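Local atomic coordinates of endo-xylogalacturonan hydrolase A (PDB entry 4C2L), a protein that hydrolyses the xylose-substituted galacturonan backbone of xylogalacturonan, a component of the hairy regions of pectin. Residues Asp211-Lys216 against His233-Gly238. Residues are numbered along the deposited sequence; the frame is centred on the assembly and turned at random.
Sequences DCVAFK and HGISVG. With SO4 (sulfate ion), chain H; SO4 (sulfate ion), chain E.
The chain of K216 leaves with CG beside its backbone N, then bends at chi2 (-62°), and this turn brings the ammonium back beside the G238 carbonyl, to one side of its oxygen, where NZ donates to G238 O at 2.8 Å. In S236 it is OG that stands anti to the backbone N (chi1 -171°), and its CB packs 3.6 Å from D211 OD1. The hydroxyl takes a hydrogen bond from K263, and one water joins S236 OG to D211 OD2 and G238 O. The same D211 OD1 lies 3.3 Å from H233 CB, with carboxylate and imidazole planes steeply inclined.

Between these groups the two backbones run as parallel strands in step. V213 O receives S236 N at 2.8 Å, F215 N reaches S236 O, and G238 N closes on F215 O; C212 N bonds to G234 O through a more bent hydrogen bond (139° at the hydrogen). The face of V213, F215, I235 and V237 is greasy: F215 puts CE2 3.7 Å from I235 CG2, which sits at the ring edge, and CD2 against V237 CG2, while I235 CD1 lies alongside V213 CG2. V253 and V248 extend this core around F215.

One sulfate accepts a hydrogen bond from H233 ND1 at O4 (3.2 Å); another has O3 2.9 Å from K216 NZ. Both probably come from the crystallisation liquor. H233, an active-site residue by similarity, is close to D210, the probable proton donor, and C212 is disulfide-bonded to C229. Neighbouring coils stacked in register, polar towards the cleft and apolar inside, are the right-handed parallel beta-helix of glycoside hydrolase family 28.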
loop_
_atom_site.group_PDB
_atom_site.type_symbol
_atom_site.label_atom_id
_atom_site.label_comp_id
_atom_site.label_asym_id
_atom_site.label_seq_id
_atom_site.Cartn_x
_atom_site.Cartn_y
_atom_site.Cartn_z
ATOM N N ASP A 211 1.756 5.643 1.536
ATOM C CA ASP A 211 2.498 4.630 0.787
ATOM C C ASP A 211 1.729 4.106 -0.416
ATOM O O ASP A 211 0.540 3.806 -0.322
ATOM C CB ASP A 211 2.869 3.456 1.711
ATOM C CG ASP A 211 3.844 3.869 2.794
ATOM O OD1 ASP A 211 4.636 4.790 2.535
ATOM O OD2 ASP A 211 3.836 3.281 3.893
ATOM N N CYS A 212 2.418 4.009 -1.541
ATOM C CA CYS A 212 1.889 3.378 -2.728
ATOM C C CYS A 212 1.716 1.874 -2.441
ATOM O O CYS A 212 0.607 1.332 -2.499
ATOM C CB CYS A 212 2.839 3.631 -3.912
ATOM S SG CYS A 212 1.978 3.248 -5.445
ATOM N N VAL A 213 2.822 1.222 -2.097
ATOM C CA VAL A 213 2.822 -0.170 -1.641
ATOM C C VAL A 213 3.678 -0.156 -0.397
ATOM O O VAL A 213 4.769 0.428 -0.409
ATOM C CB VAL A 213 3.443 -1.136 -2.688
ATOM C CG1 VAL A 213 3.478 -2.568 -2.138
ATOM C CG2 VAL A 213 2.668 -1.092 -4.009
ATOM N N ALA A 214 3.165 -0.740 0.691
ATOM C CA ALA A 214 3.938 -0.891 1.901
ATOM C C ALA A 214 4.076 -2.368 2.187
ATOM O O ALA A 214 3.077 -3.108 2.192
ATOM C CB ALA A 214 3.273 -0.176 3.073
ATOM N N PHE A 215 5.322 -2.801 2.366
ATOM C CA PHE A 215 5.577 -4.164 2.757
ATOM C C PHE A 215 5.681 -4.221 4.261
ATOM O O PHE A 215 6.595 -3.653 4.885
ATOM C CB PHE A 215 6.818 -4.710 2.060
ATOM C CG PHE A 215 6.798 -4.504 0.572
ATOM C CD1 PHE A 215 6.035 -5.334 -0.245
ATOM C CD2 PHE A 215 7.502 -3.452 0.002
ATOM C CE1 PHE A 215 6.004 -5.144 -1.627
ATOM C CE2 PHE A 215 7.483 -3.250 -1.384
ATOM C CZ PHE A 215 6.716 -4.089 -2.193
ATOM N N LYS A 216 4.704 -4.902 4.833
ATOM C CA LYS A 216 4.541 -4.949 6.273
ATOM C C LYS A 216 5.105 -6.276 6.791
ATOM O O LYS A 216 5.426 -7.162 5.993
ATOM C CB LYS A 216 3.055 -4.807 6.605
ATOM C CG LYS A 216 2.458 -3.500 6.087
ATOM C CD LYS A 216 3.141 -2.298 6.745
ATOM C CE LYS A 216 2.322 -1.010 6.604
ATOM N NZ LYS A 216 3.128 0.162 7.055
ATOM N N HIS A 233 3.825 8.158 -0.593
ATOM C CA HIS A 233 5.025 8.132 0.238
ATOM C C HIS A 233 5.972 7.048 -0.229
ATOM O O HIS A 233 6.898 6.671 0.487
ATOM C CB HIS A 233 4.634 7.931 1.689
ATOM C CG HIS A 233 3.894 9.100 2.293
ATOM N ND1 HIS A 233 3.536 9.131 3.597
ATOM C CD2 HIS A 233 3.459 10.304 1.732
ATOM C CE1 HIS A 233 2.901 10.291 3.858
ATOM N NE2 HIS A 233 2.862 11.013 2.717
ATOM N N GLY A 234 5.727 6.532 -1.431
ATOM C CA GLY A 234 6.644 5.609 -2.113
ATOM C C GLY A 234 6.349 4.121 -2.005
ATOM O O GLY A 234 5.356 3.719 -1.399
ATOM N N ILE A 235 7.209 3.318 -2.630
ATOM C CA ILE A 235 7.187 1.863 -2.497
ATOM C C ILE A 235 8.082 1.637 -1.293
ATOM O O ILE A 235 9.293 1.854 -1.367
ATOM C CB ILE A 235 7.788 1.185 -3.752
ATOM C CG1 ILE A 235 7.019 1.555 -5.024
ATOM C CG2 ILE A 235 7.859 -0.335 -3.599
ATOM C CD1 ILE A 235 5.590 1.083 -5.084
ATOM N N SER A 236 7.471 1.231 -0.181
ATOM C CA SER A 236 8.081 1.393 1.121
ATOM C C SER A 236 8.118 0.082 1.901
ATOM O O SER A 236 7.092 -0.565 2.062
ATOM C CB SER A 236 7.241 2.432 1.890
ATOM O OG SER A 236 7.858 2.835 3.097
ATOM N N VAL A 237 9.299 -0.332 2.356
ATOM C CA VAL A 237 9.374 -1.462 3.285
ATOM C C VAL A 237 9.177 -0.898 4.687
ATOM O O VAL A 237 9.938 -0.036 5.148
ATOM C CB VAL A 237 10.715 -2.227 3.212
ATOM C CG1 VAL A 237 10.814 -3.262 4.336
ATOM C CG2 VAL A 237 10.877 -2.909 1.851
ATOM N N GLY A 238 8.166 -1.398 5.378
ATOM C CA GLY A 238 7.935 -1.011 6.766
ATOM C C GLY A 238 6.702 -0.139 7.008
ATOM O O GLY A 238 5.809 -0.054 6.146
HETATM S S SO4 H . 5.938 8.347 6.393
HETATM O O1 SO4 H . 5.796 9.723 6.918
HETATM O O2 SO4 H . 6.781 7.559 7.314
HETATM O O3 SO4 H . 6.600 8.430 5.073
HETATM O O4 SO4 H . 4.614 7.694 6.228
HETATM S S SO4 E . 3.802 3.015 9.224
HETATM O O1 SO4 E . 3.585 4.331 8.588
HETATM O O2 SO4 E . 4.400 3.237 10.565
HETATM O O3 SO4 E . 4.691 2.263 8.325
HETATM O O4 SO4 E . 2.510 2.333 9.416
HETATM O O HOH W 1 6.020 2.378 4.956
#